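PDB 5IG9: ATP grasp ligase from Microcystis aeruginosa MRC, which probably uses ATP, as an ATP-grasp ligase, to close side-chain ester bonds in a microviridin precursor peptide. Local coordinates for residues V6-D11 with Y72-Y77; N12-L17 with G299-L304; P16-A21 with Q315-I320; I218-E223 with G278-I283; Q224-A229 with F311-A316. One frame throughout, in Å; residues are numbered along the deposited sequence.

Contact 1: V6-D11 with Y72-Y77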
# COMPACT_ATOMS: atom_id res chain seq x y z
N VAL A 6 9.89 13.90 -3.48
CA VAL A 6 10.04 12.74 -2.61
C VAL A 6 10.89 11.71 -3.36
O VAL A 6 10.40 11.02 -4.25
CB VAL A 6 8.69 12.16 -2.20
CG1 VAL A 6 8.87 11.03 -1.22
CG2 VAL A 6 7.81 13.26 -1.62
N THR A 7 12.16 11.61 -2.99
CA THR A 7 13.09 10.71 -3.67
C THR A 7 14.01 10.03 -2.67
O THR A 7 13.63 9.85 -1.50
CB THR A 7 13.91 11.48 -4.71
OG1 THR A 7 14.91 10.62 -5.26
CG2 THR A 7 14.58 12.69 -4.08
N PHE A 8 15.20 9.64 -3.11
CA PHE A 8 16.22 9.11 -2.22
C PHE A 8 17.58 9.53 -2.76
O PHE A 8 17.70 10.06 -3.87
CB PHE A 8 16.10 7.58 -2.05
CG PHE A 8 16.49 6.78 -3.27
CD1 PHE A 8 15.81 6.92 -4.47
CD2 PHE A 8 17.52 5.86 -3.19
CE1 PHE A 8 16.17 6.18 -5.58
CE2 PHE A 8 17.87 5.11 -4.30
CZ PHE A 8 17.20 5.27 -5.49
N SER A 9 18.62 9.29 -1.95
CA SER A 9 19.93 9.86 -2.24
C SER A 9 20.57 9.26 -3.49
O SER A 9 21.30 9.95 -4.21
CB SER A 9 20.86 9.69 -1.04
OG SER A 9 20.98 8.32 -0.69
N ARG A 10 20.32 7.98 -3.77
CA ARG A 10 20.93 7.31 -4.91
C ARG A 10 20.05 7.35 -6.16
O ARG A 10 20.25 6.53 -7.07
CB ARG A 10 21.28 5.86 -4.55
CG ARG A 10 22.33 5.71 -3.45
CD ARG A 10 22.70 4.25 -3.24
NE ARG A 10 23.99 3.90 -3.83
CZ ARG A 10 24.15 3.37 -5.04
NH1 ARG A 10 23.10 3.11 -5.80
NH2 ARG A 10 25.37 3.08 -5.48
N ASP A 11 19.10 8.27 -6.22
CA ASP A 11 18.28 8.40 -7.42
C ASP A 11 19.12 8.98 -8.56
O ASP A 11 20.19 9.56 -8.35
CB ASP A 11 17.06 9.29 -7.15
CG ASP A 11 15.88 8.91 -8.02
OD1 ASP A 11 16.06 8.15 -8.99
OD2 ASP A 11 14.76 9.39 -7.74
N TYR A 72 5.68 12.71 -6.09
CA TYR A 72 5.74 11.41 -5.42
C TYR A 72 6.60 10.49 -6.29
O TYR A 72 6.11 9.63 -7.02
CB TYR A 72 4.33 10.87 -5.21
CG TYR A 72 4.24 9.69 -4.27
CD1 TYR A 72 4.79 9.73 -3.00
CD2 TYR A 72 3.56 8.54 -4.65
CE1 TYR A 72 4.70 8.66 -2.14
CE2 TYR A 72 3.46 7.46 -3.80
CZ TYR A 72 4.02 7.52 -2.54
OH TYR A 72 3.92 6.45 -1.69
N ARG A 73 7.91 10.69 -6.19
CA ARG A 73 8.87 10.08 -7.11
C ARG A 73 9.38 8.73 -6.58
O ARG A 73 8.94 7.68 -7.05
CB ARG A 73 10.02 11.06 -7.38
CG ARG A 73 11.29 10.47 -7.97
CD ARG A 73 11.10 9.90 -9.36
NE ARG A 73 12.34 9.33 -9.85
CZ ARG A 73 12.47 8.68 -11.00
NH1 ARG A 73 11.41 8.51 -11.79
NH2 ARG A 73 13.65 8.19 -11.36
N ARG A 74 10.29 8.76 -5.61
CA ARG A 74 10.93 7.55 -5.11
C ARG A 74 10.75 7.46 -3.60
O ARG A 74 10.94 8.45 -2.89
CB ARG A 74 12.42 7.50 -5.47
CG ARG A 74 12.78 6.39 -6.43
CD ARG A 74 11.62 6.08 -7.37
NE ARG A 74 12.07 5.61 -8.67
CZ ARG A 74 11.26 5.34 -9.68
NH1 ARG A 74 9.95 5.49 -9.54
NH2 ARG A 74 11.75 4.91 -10.84
N MET A 75 10.40 6.28 -3.12
CA MET A 75 10.09 6.06 -1.71
C MET A 75 11.01 4.97 -1.16
O MET A 75 10.72 3.78 -1.30
CB MET A 75 8.62 5.69 -1.53
CG MET A 75 7.65 6.76 -2.02
SD MET A 75 7.52 6.88 -3.82
CE MET A 75 7.05 5.20 -4.25
N ARG A 76 12.12 5.37 -0.54
CA ARG A 76 13.05 4.42 0.06
C ARG A 76 13.23 4.72 1.55
O ARG A 76 14.34 5.04 1.99
CB ARG A 76 14.39 4.46 -0.67
CG ARG A 76 14.29 4.19 -2.16
CD ARG A 76 13.68 2.82 -2.42
NE ARG A 76 13.27 2.68 -3.81
CZ ARG A 76 14.04 2.20 -4.77
NH1 ARG A 76 15.28 1.80 -4.50
NH2 ARG A 76 13.58 2.11 -6.01
N TYR A 77 12.15 4.61 2.32
CA TYR A 77 12.15 5.10 3.69
C TYR A 77 13.14 4.34 4.56
O TYR A 77 13.01 3.13 4.75
CB TYR A 77 10.74 5.00 4.28
CG TYR A 77 9.65 5.53 3.39
CD1 TYR A 77 9.47 6.89 3.21
CD2 TYR A 77 8.79 4.66 2.72
CE1 TYR A 77 8.47 7.38 2.39
CE2 TYR A 77 7.79 5.13 1.91
CZ TYR A 77 7.63 6.49 1.75
OH TYR A 77 6.63 6.97 0.93
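Val6 O receives Arg74 N at 2.6 Å and, more weakly, Arg73 N, so one carbonyl holds the start of loop 72-77 against the end of strand 3-7. The close-packed part lies beside this bond. Arg73 starts out away from its backbone N (chi1 162°), and a bend at chi2 carries it across to Asp11, the side chains crossing at a slant with guanidinium and carboxylate nearly coplanar. NE reaches the syn lone pair of Asp11 OD2 at 3.2 Å, while the NH2 to OD1 bond is weak. The Arg74 guanidinium lies over one face of that of Arg73, its CZ 3.7 Å above the plane; both arginines converge on Glu300, and Arg74 also reaches Val298 O. Replacing Arg73 by alanine would probably leave the Asp11 carboxylate without its charged mate and Glu300 with one arginine fewer. Toward solvent the contact is looser. One face of the Phe8 ring lies against the backbone of Arg10 and Asp11; the opposite face takes Arg76 CG, 3.9 Å from the ring centroid, and a cation-pi approach by Arg76 CZ at 4.8 Å, while Arg76 itself is exposed. These loops follow neighbouring parallel strands 3-7 and 69-72 of the Rossmann-like pre-ATP-grasp domain; Thr34, after strand 29-33, bonds both Thr7 O and Arg76 N, Ile15 of helix 14-23 packs on Thr7, and Tyr77 leans on helix 87-107.

Contact 2: N12-L17 with G299-L304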
# COMPACT_ATOMS: atom_id res chain seq x y z
N ASN A 12 18.60 8.83 -9.77
CA ASN A 12 19.39 9.08 -10.97
C ASN A 12 19.24 10.55 -11.39
O ASN A 12 18.87 11.41 -10.59
CB ASN A 12 18.98 8.09 -12.07
CG ASN A 12 17.49 8.11 -12.35
OD1 ASN A 12 16.84 9.15 -12.31
ND2 ASN A 12 16.93 6.93 -12.65
N GLU A 13 19.54 10.84 -12.66
CA GLU A 13 19.60 12.20 -13.17
C GLU A 13 18.23 12.80 -13.42
O GLU A 13 18.15 13.95 -13.88
CB GLU A 13 20.41 12.23 -14.47
CG GLU A 13 21.77 11.53 -14.40
CD GLU A 13 21.67 10.01 -14.52
OE1 GLU A 13 20.79 9.52 -15.25
OE2 GLU A 13 22.47 9.31 -13.86
N SER A 14 17.15 12.07 -13.13
CA SER A 14 15.82 12.64 -13.30
C SER A 14 15.58 13.79 -12.33
O SER A 14 14.91 14.77 -12.66
CB SER A 14 14.76 11.56 -13.12
OG SER A 14 15.25 10.29 -13.52
N ILE A 15 16.13 13.68 -11.12
CA ILE A 15 15.94 14.68 -10.07
C ILE A 15 16.56 16.02 -10.48
O ILE A 15 15.84 17.03 -10.50
CB ILE A 15 16.51 14.20 -8.73
CG1 ILE A 15 15.97 12.81 -8.41
CG2 ILE A 15 16.15 15.17 -7.62
CD1 ILE A 15 14.47 12.75 -8.35
N PRO A 16 17.86 16.10 -10.81
CA PRO A 16 18.41 17.41 -11.21
C PRO A 16 17.79 17.95 -12.48
O PRO A 16 17.75 19.17 -12.67
CB PRO A 16 19.90 17.13 -11.37
CG PRO A 16 19.97 15.69 -11.71
CD PRO A 16 18.89 15.05 -10.90
N LEU A 17 17.31 17.08 -13.37
CA LEU A 17 16.64 17.55 -14.58
C LEU A 17 15.36 18.31 -14.24
O LEU A 17 15.03 19.30 -14.90
CB LEU A 17 16.33 16.36 -15.49
CG LEU A 17 17.40 15.98 -16.51
CD1 LEU A 17 17.15 14.57 -17.00
CD2 LEU A 17 17.38 16.96 -17.67
N GLY A 299 7.11 4.72 -13.01
CA GLY A 299 8.12 4.20 -13.91
C GLY A 299 9.09 5.26 -14.37
O GLY A 299 8.80 6.46 -14.36
N GLU A 300 10.26 4.80 -14.78
CA GLU A 300 11.35 5.68 -15.17
C GLU A 300 11.07 6.35 -16.51
O GLU A 300 10.16 5.97 -17.24
CB GLU A 300 12.67 4.90 -15.24
CG GLU A 300 13.28 4.57 -13.89
CD GLU A 300 13.94 5.77 -13.25
OE1 GLU A 300 13.97 6.85 -13.89
OE2 GLU A 300 14.43 5.64 -12.11
N PHE A 301 11.86 7.37 -16.81
CA PHE A 301 11.67 8.09 -18.06
C PHE A 301 12.98 8.67 -18.56
O PHE A 301 13.09 9.06 -19.72
CB PHE A 301 10.63 9.21 -17.87
CG PHE A 301 11.09 10.33 -16.98
CD1 PHE A 301 11.76 11.43 -17.51
CD2 PHE A 301 10.82 10.32 -15.62
CE1 PHE A 301 12.17 12.47 -16.70
CE2 PHE A 301 11.23 11.36 -14.80
CZ PHE A 301 11.91 12.44 -15.34
N PHE A 302 13.99 8.73 -17.67
CA PHE A 302 15.22 9.43 -18.00
C PHE A 302 15.93 8.80 -19.20
O PHE A 302 16.60 9.51 -19.96
CB PHE A 302 16.14 9.47 -16.78
CG PHE A 302 16.97 8.23 -16.60
CD1 PHE A 302 16.43 7.09 -16.05
CD2 PHE A 302 18.30 8.23 -16.98
CE1 PHE A 302 17.20 5.95 -15.90
CE2 PHE A 302 19.07 7.10 -16.83
CZ PHE A 302 18.53 5.96 -16.29
N TRP A 303 15.80 7.49 -19.39
CA TRP A 303 16.51 6.86 -20.50
C TRP A 303 15.84 7.11 -21.84
O TRP A 303 16.40 6.72 -22.87
CB TRP A 303 16.66 5.35 -20.25
CG TRP A 303 15.40 4.65 -19.89
CD1 TRP A 303 14.89 4.48 -18.63
CD2 TRP A 303 14.48 4.00 -20.78
NE1 TRP A 303 13.71 3.77 -18.69
CE2 TRP A 303 13.44 3.46 -20.00
CE3 TRP A 303 14.44 3.82 -22.17
CZ2 TRP A 303 12.37 2.77 -20.55
CZ3 TRP A 303 13.38 3.13 -22.72
CH2 TRP A 303 12.36 2.61 -21.91
N LEU A 304 14.67 7.73 -21.85
CA LEU A 304 14.05 8.21 -23.08
C LEU A 304 14.34 9.68 -23.34
O LEU A 304 14.03 10.18 -24.42
CB LEU A 304 12.53 8.01 -23.03
CG LEU A 304 12.01 6.59 -23.27
CD1 LEU A 304 10.50 6.59 -23.25
CD2 LEU A 304 12.53 6.05 -24.59
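Asn12 ND2 donates to both carboxylate oxygens of Glu300, at 2.9 Å to OE2 and more weakly at 3.2 Å to OE1. The two side chains come from opposite directions with their flat groups turned 59° apart, and ND2 approaches OE2 from above the carboxylate plane. The same amide lies over one face of the Phe302 ring, with Asn12 CG 4.0 Å above the plane and offset toward the rim. Glu13 OE1 comes obliquely to the CD2 side of that ring, and Ser14 OG lies near Phe302 CB. Ser14 CB packs obliquely on Phe301 CZ at 3.7 Å.

The next shell sets these groups in place. Asn12 OD1 accepts Ser14 N at 3.0 Å, a capping bond at the start of helix 14-23 that limits rotation of the amide and leaves ND2 directed to Glu300. With CG held between backbone N and carbonyl carbon (chi1 84°), Phe302 brings its ring back under Asn12. Glu300 is positioned in turn by Arg73 and Arg74, both salt-bridged to OE2, and Phe301 rests on Ile313 and Ile317 of helix 313-323.

One amide thus does two jobs, its oxygen serving the helix start and its nitrogen a carboxylate shared with two arginines. The joint between the pre-ATP-grasp domain and segment 299-304 is therefore polar and directional, and the arginines probably keep the negative charge of Glu300 balanced.

Contact 3: P16-A21 with Q315-I320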
# COMPACT_ATOMS: atom_id res chain seq x y z
N PRO A 16 17.86 16.10 -10.81
CA PRO A 16 18.41 17.41 -11.21
C PRO A 16 17.79 17.95 -12.48
O PRO A 16 17.75 19.17 -12.67
CB PRO A 16 19.90 17.13 -11.37
CG PRO A 16 19.97 15.69 -11.71
CD PRO A 16 18.89 15.05 -10.90
N LEU A 17 17.31 17.08 -13.37
CA LEU A 17 16.64 17.55 -14.58
C LEU A 17 15.36 18.31 -14.24
O LEU A 17 15.03 19.30 -14.90
CB LEU A 17 16.33 16.36 -15.49
CG LEU A 17 17.40 15.98 -16.51
CD1 LEU A 17 17.15 14.57 -17.00
CD2 LEU A 17 17.38 16.96 -17.67
N VAL A 18 14.65 17.87 -13.21
CA VAL A 18 13.37 18.49 -12.86
C VAL A 18 13.58 19.73 -12.01
O VAL A 18 12.91 20.75 -12.22
CB VAL A 18 12.46 17.47 -12.16
CG1 VAL A 18 11.19 18.15 -11.65
CG2 VAL A 18 12.11 16.34 -13.10
N ILE A 19 14.49 19.67 -11.04
CA ILE A 19 14.69 20.82 -10.15
C ILE A 19 15.19 22.02 -10.94
O ILE A 19 14.80 23.16 -10.67
CB ILE A 19 15.64 20.46 -8.99
CG1 ILE A 19 17.08 20.30 -9.48
CG2 ILE A 19 15.18 19.20 -8.30
CD1 ILE A 19 18.08 20.12 -8.37
N LYS A 20 16.04 21.79 -11.95
CA LYS A 20 16.57 22.90 -12.73
C LYS A 20 15.51 23.47 -13.65
O LYS A 20 15.46 24.69 -13.87
CB LYS A 20 17.80 22.45 -13.51
CG LYS A 20 18.97 22.04 -12.63
CD LYS A 20 20.23 21.86 -13.45
CE LYS A 20 21.27 21.07 -12.68
NZ LYS A 20 21.38 21.53 -11.27
N ALA A 21 14.64 22.62 -14.20
CA ALA A 21 13.52 23.11 -14.99
C ALA A 21 12.50 23.82 -14.11
O ALA A 21 11.85 24.77 -14.56
CB ALA A 21 12.87 21.97 -15.76
N GLN A 315 10.93 18.43 -18.64
CA GLN A 315 10.30 19.74 -18.80
C GLN A 315 8.80 19.65 -18.57
O GLN A 315 8.21 20.50 -17.89
CB GLN A 315 10.60 20.30 -20.19
CG GLN A 315 10.06 21.69 -20.43
CD GLN A 315 10.65 22.72 -19.48
OE1 GLN A 315 11.85 22.71 -19.21
NE2 GLN A 315 9.81 23.61 -18.97
N ALA A 316 8.15 18.62 -19.13
CA ALA A 316 6.71 18.49 -18.98
C ALA A 316 6.33 18.22 -17.53
O ALA A 316 5.30 18.71 -17.05
CB ALA A 316 6.18 17.37 -19.88
N ILE A 317 7.14 17.44 -16.82
CA ILE A 317 6.87 17.15 -15.41
C ILE A 317 7.02 18.42 -14.58
O ILE A 317 6.16 18.74 -13.75
CB ILE A 317 7.80 16.04 -14.90
CG1 ILE A 317 7.48 14.72 -15.59
CG2 ILE A 317 7.69 15.90 -13.38
CD1 ILE A 317 8.38 13.58 -15.16
N ALA A 318 8.11 19.16 -14.79
CA ALA A 318 8.31 20.40 -14.06
C ALA A 318 7.20 21.41 -14.34
O ALA A 318 6.82 22.18 -13.45
CB ALA A 318 9.67 21.00 -14.41
N GLU A 319 6.66 21.41 -15.56
CA GLU A 319 5.58 22.34 -15.88
C GLU A 319 4.31 22.00 -15.12
O GLU A 319 3.70 22.86 -14.49
CB GLU A 319 5.34 22.38 -17.39
CG GLU A 319 6.43 23.11 -18.17
CD GLU A 319 6.18 23.13 -19.67
OE1 GLU A 319 5.13 22.62 -20.11
OE2 GLU A 319 7.04 23.65 -20.41
N ILE A 320 3.89 20.73 -15.17
CA ILE A 320 2.65 20.36 -14.49
C ILE A 320 2.82 20.47 -12.97
O ILE A 320 1.83 20.65 -12.24
CB ILE A 320 2.19 18.96 -14.92
CG1 ILE A 320 0.72 18.73 -14.54
CG2 ILE A 320 3.04 17.88 -14.27
CD1 ILE A 320 0.18 17.40 -14.98
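Gln315 brings the oxygen of its flat amide to Ala21: OE1 lies 3.7 Å from Ala21 CB, and the methyl stands above the amide plane instead of within it. At the amide's nitrogen corner, NE2 donates to Glu319 OE2 at 3.1 Å, nearly in the amide plane and on the anti side of the carboxylate. That bond, made one turn farther along the same helix, restrains the amide's rotation and directs OE1 to the neighbouring helix. The Gln315 chain gets there by setting CG anti to its backbone N (chi1 -177°) and then bending at chi2.

The rest of the contact is apolar. Ala318 CB comes between Val18 and Ala21, residues three apart on helix 14-23, touching Ala21 CB at 3.6 Å and Val18 CG1 at 4.2 Å. It also faces the backbone, with Val18 O 3.9 Å from the same methyl. The other branch of Val18, CG2, makes a more distant contact of 4.5 Å with Ile317 CG2. With alanines meeting methyl to methyl, the short helical segments approach to 8.5 Å between axes, crossing at -50°. No hydrogen bond joins them.

Val18 and Ile317 both continue onto Trp71 of strand 69-72, and Ile317 also meets Leu113 of strand 111-113. Helix 14-23 belongs to the first strand-helix unit of a parallel, Rossmann-like sheet; here it packs beside helix 313-323, near the C-terminus, so the two ends of the chain come together over one layer of this alpha/beta domain.

Contact 4: I218-E223 with G278-I283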
# COMPACT_ATOMS: atom_id res chain seq x y z
N ILE A 218 5.42 4.15 -23.39
CA ILE A 218 4.52 5.29 -23.46
C ILE A 218 4.55 6.01 -22.12
O ILE A 218 4.16 5.44 -21.09
CB ILE A 218 3.09 4.86 -23.83
CG1 ILE A 218 3.13 4.02 -25.11
CG2 ILE A 218 2.18 6.06 -23.97
CD1 ILE A 218 1.86 3.30 -25.40
N THR A 219 5.00 7.26 -22.13
CA THR A 219 5.06 8.10 -20.94
C THR A 219 4.04 9.22 -21.08
O THR A 219 4.09 9.98 -22.06
CB THR A 219 6.47 8.66 -20.74
OG1 THR A 219 7.42 7.60 -20.77
CG2 THR A 219 6.56 9.37 -19.41
N ILE A 220 3.13 9.32 -20.12
CA ILE A 220 2.05 10.29 -20.16
C ILE A 220 2.24 11.27 -19.01
O ILE A 220 2.42 10.85 -17.86
CB ILE A 220 0.67 9.61 -20.07
CG1 ILE A 220 0.45 8.71 -21.29
CG2 ILE A 220 -0.43 10.65 -19.96
CD1 ILE A 220 -0.82 7.90 -21.23
N VAL A 221 2.20 12.56 -19.32
CA VAL A 221 2.27 13.62 -18.32
C VAL A 221 1.04 14.50 -18.51
O VAL A 221 0.99 15.31 -19.45
CB VAL A 221 3.56 14.45 -18.44
CG1 VAL A 221 3.67 15.40 -17.26
CG2 VAL A 221 4.77 13.55 -18.53
N GLY A 222 0.07 14.37 -17.62
CA GLY A 222 -1.19 15.06 -17.78
C GLY A 222 -2.00 14.45 -18.90
O GLY A 222 -2.60 13.38 -18.74
N GLU A 223 -2.02 15.11 -20.06
CA GLU A 223 -2.62 14.56 -21.27
C GLU A 223 -1.65 14.60 -22.44
O GLU A 223 -2.08 14.46 -23.59
CB GLU A 223 -3.92 15.29 -21.62
CG GLU A 223 -5.04 15.06 -20.61
CD GLU A 223 -6.37 15.63 -21.07
OE1 GLU A 223 -6.38 16.68 -21.74
OE2 GLU A 223 -7.41 15.00 -20.78
N GLY A 278 2.42 8.44 -15.83
CA GLY A 278 2.40 6.99 -15.96
C GLY A 278 3.33 6.47 -17.05
O GLY A 278 3.40 7.05 -18.14
N ALA A 279 4.04 5.39 -16.76
CA ALA A 279 4.87 4.71 -17.75
C ALA A 279 4.14 3.44 -18.17
O ALA A 279 3.98 2.51 -17.36
CB ALA A 279 6.26 4.41 -17.20
N ILE A 280 3.69 3.40 -19.42
CA ILE A 280 2.86 2.32 -19.94
C ILE A 280 3.68 1.48 -20.90
O ILE A 280 4.43 2.01 -21.73
CB ILE A 280 1.60 2.87 -20.64
CG1 ILE A 280 0.81 3.76 -19.68
CG2 ILE A 280 0.74 1.73 -21.18
CD1 ILE A 280 -0.47 4.28 -20.26
N ASP A 281 3.55 0.17 -20.78
CA ASP A 281 4.22 -0.79 -21.64
C ASP A 281 3.19 -1.43 -22.56
O ASP A 281 2.17 -1.95 -22.09
CB ASP A 281 4.94 -1.86 -20.82
CG ASP A 281 6.17 -1.33 -20.12
OD1 ASP A 281 6.73 -0.34 -20.61
OD2 ASP A 281 6.58 -1.90 -19.09
N MET A 282 3.46 -1.39 -23.86
CA MET A 282 2.63 -2.09 -24.84
C MET A 282 3.54 -2.81 -25.83
O MET A 282 4.75 -2.58 -25.89
CB MET A 282 1.69 -1.13 -25.58
CG MET A 282 0.74 -0.35 -24.70
SD MET A 282 -0.46 0.60 -25.64
CE MET A 282 -1.55 -0.69 -26.23
N ILE A 283 2.94 -3.72 -26.60
CA ILE A 283 3.62 -4.39 -27.69
C ILE A 283 2.72 -4.37 -28.91
O ILE A 283 1.49 -4.30 -28.80
CB ILE A 283 4.01 -5.85 -27.35
CG1 ILE A 283 2.77 -6.66 -26.97
CG2 ILE A 283 5.04 -5.89 -26.23
CD1 ILE A 283 3.04 -8.12 -26.74
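Ile218 and Ile280 form an antiparallel hydrogen-bonded pair, with Ile218 N to Ile280 O at 2.9 Å and Ile280 N to Ile218 O at 2.7 Å. The ladder continues through a second such pair, Ile220 with Gly278, where Ile220 N reaches Gly278 O at 3.0 Å and the return bond from Gly278 N is more bent, 137° at the hydrogen. Between them Thr219 and Ala279 make a non-hydrogen-bonded pair. CA-H...O contacts add to the backbone bonding: Thr219 CA approaches Gly278 O, and Ala279 CA approaches Ile218 O.

Apolar contacts gather on the isoleucine face. Ile218 and Ile280 meet at their branch points, CB to CB at 4.0 Å, while Ile220 CD1 crosses to Ile280 CD1 at 3.8 Å. With CG1 anti to its carbonyl carbon (chi1 -53°) and chi2 extended (167°), Ile218 turns CD1 away from Ile220 to Met282 SD, 3.6 Å away. Gly278 brings no side chain opposite Ile220.

Strands 214-221 and 277-284 thus form a regular antiparallel ladder inside the five-stranded sheet, flanked by 224-231 and 290-296. Leu266 and Met270 of helix 260-273 cover the isoleucine face, and on the other Val221 packs against helix 313-323.

Contact 5: Q224-A229 with F311-A316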
# COMPACT_ATOMS: atom_id res chain seq x y z
N GLN A 224 -0.36 14.78 -22.17
CA GLN A 224 0.68 14.75 -23.19
C GLN A 224 1.27 13.35 -23.25
O GLN A 224 1.66 12.79 -22.22
CB GLN A 224 1.76 15.78 -22.88
CG GLN A 224 2.73 16.02 -24.01
CD GLN A 224 3.59 17.25 -23.77
OE1 GLN A 224 3.54 17.86 -22.70
NE2 GLN A 224 4.38 17.62 -24.77
N ILE A 225 1.33 12.78 -24.45
CA ILE A 225 1.67 11.38 -24.64
C ILE A 225 2.98 11.29 -25.41
O ILE A 225 3.05 11.71 -26.57
CB ILE A 225 0.56 10.62 -25.38
CG1 ILE A 225 -0.78 10.88 -24.69
CG2 ILE A 225 0.86 9.14 -25.42
CD1 ILE A 225 -1.95 10.24 -25.38
N PHE A 226 4.00 10.72 -24.78
CA PHE A 226 5.29 10.47 -25.40
C PHE A 226 5.41 8.98 -25.69
O PHE A 226 5.56 8.17 -24.77
CB PHE A 226 6.44 10.94 -24.51
CG PHE A 226 6.35 12.38 -24.10
CD1 PHE A 226 5.66 12.75 -22.96
CD2 PHE A 226 6.97 13.36 -24.85
CE1 PHE A 226 5.58 14.07 -22.58
CE2 PHE A 226 6.90 14.69 -24.48
CZ PHE A 226 6.20 15.04 -23.34
N THR A 227 5.36 8.61 -26.97
CA THR A 227 5.38 7.22 -27.39
C THR A 227 6.70 6.91 -28.08
O THR A 227 7.09 7.60 -29.03
CB THR A 227 4.22 6.91 -28.34
OG1 THR A 227 2.98 7.22 -27.69
CG2 THR A 227 4.22 5.44 -28.71
N ALA A 228 7.37 5.86 -27.61
CA ALA A 228 8.63 5.41 -28.18
C ALA A 228 8.54 3.92 -28.52
O ALA A 228 7.94 3.14 -27.77
CB ALA A 228 9.79 5.66 -27.21
N ALA A 229 9.13 3.53 -29.64
CA ALA A 229 9.07 2.16 -30.12
C ALA A 229 10.48 1.65 -30.42
O ALA A 229 11.38 2.43 -30.72
CB ALA A 229 8.21 2.03 -31.37
N PHE A 311 13.56 12.49 -25.47
CA PHE A 311 12.28 13.11 -25.18
C PHE A 311 12.41 14.15 -24.07
O PHE A 311 13.15 13.94 -23.10
CB PHE A 311 11.25 12.05 -24.78
CG PHE A 311 10.49 11.48 -25.94
CD1 PHE A 311 9.91 12.30 -26.89
CD2 PHE A 311 10.35 10.10 -26.08
CE1 PHE A 311 9.21 11.77 -27.95
CE2 PHE A 311 9.66 9.57 -27.14
CZ PHE A 311 9.08 10.40 -28.08
N PRO A 312 11.66 15.31 -24.23
CA PRO A 312 11.81 16.28 -23.14
C PRO A 312 10.70 16.11 -22.11
O PRO A 312 9.80 16.94 -22.02
CB PRO A 312 11.66 17.62 -23.86
CG PRO A 312 10.61 17.37 -24.88
CD PRO A 312 10.66 15.90 -25.23
N ILE A 313 10.78 15.02 -21.35
CA ILE A 313 9.77 14.72 -20.34
C ILE A 313 9.97 15.50 -19.04
O ILE A 313 9.00 15.94 -18.42
CB ILE A 313 9.73 13.21 -20.01
CG1 ILE A 313 9.40 12.41 -21.27
CG2 ILE A 313 8.73 12.93 -18.91
CD1 ILE A 313 10.11 11.08 -21.35
N SER A 314 11.22 15.68 -18.63
CA SER A 314 11.50 16.41 -17.40
C SER A 314 10.94 17.82 -17.45
O SER A 314 10.51 18.37 -16.43
CB SER A 314 13.00 16.44 -17.13
OG SER A 314 13.67 17.24 -18.08
N GLN A 315 10.93 18.43 -18.64
CA GLN A 315 10.30 19.74 -18.80
C GLN A 315 8.80 19.65 -18.57
O GLN A 315 8.21 20.50 -17.89
CB GLN A 315 10.60 20.30 -20.19
CG GLN A 315 10.06 21.69 -20.43
CD GLN A 315 10.65 22.72 -19.48
OE1 GLN A 315 11.85 22.71 -19.21
NE2 GLN A 315 9.81 23.61 -18.97
N ALA A 316 8.15 18.62 -19.13
CA ALA A 316 6.71 18.49 -18.98
C ALA A 316 6.33 18.22 -17.53
O ALA A 316 5.30 18.71 -17.05
CB ALA A 316 6.18 17.37 -19.88
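Phe311 slides past Phe226 in the opposite direction and takes it over its ring: Phe226 CB stands 4.2 Å from the Phe311 centroid, almost on the ring normal. The Phe226 ring, carried there with CG anti to its carbonyl carbon (chi1 -56°), turns its edge to the same face in an offset edge-to-face pair, centroids 5.6 Å apart and planes at 66°. At its own edge the Phe311 ring meets Ala228 CB, 3.9 Å from CE2, and Thr227 O, close to CZ. Pro312, the centre of an inverse gamma turn, brings its CD to Phe226 CE2 at 4.0 Å. Ile313 likewise runs counter to the aromatic side chain and lays CG1 over one face of the Phe226 ring, a CH-pi contact 4.2 Å from the centroid. One turn on, Ala316 CB reaches Phe226 CZ at 4.2 Å and also touches OE1 of the exposed Gln224. An alanine instead of Phe226 is likely to leave Ile313 and Phe311 without their shared ring, opening a gap between strand and helix. Leu304 and Trp253 extend the apolar surroundings at Ala228, and Ile313 continues onto Val221 and Phe301. No hydrogen bond crosses between the two segments, so the start of helix 313-323 is joined to one face of the sheet by aromatic and aliphatic fit, with Phe226 as the piece that most of the others share.

Contacts 1 and 2 meet at Glu300, whose OE2 takes Arg73 NH2 at 2.8 Å and Arg74 NH2 at 3.0 Å, a pair of salt bridges tying the pre-ATP-grasp domain to segment 299-304. Contacts 2 and 3 lie about 10 Å apart between centres along helix 14-23, and Phe301 CE2 on Ile317 CD1 joins them. Helix 313-323 carries contacts 3 and 5, while contacts 4 and 5 share one antiparallel sheet, about 9 Å apart between centres and linked by Phe226 N to Thr219 O at 2.8 Å. Contact 1 touches neither contact 4 nor contact 5, about 21 Å from each between centres. Together the five run from the Rossmann-like sheet to the antiparallel one.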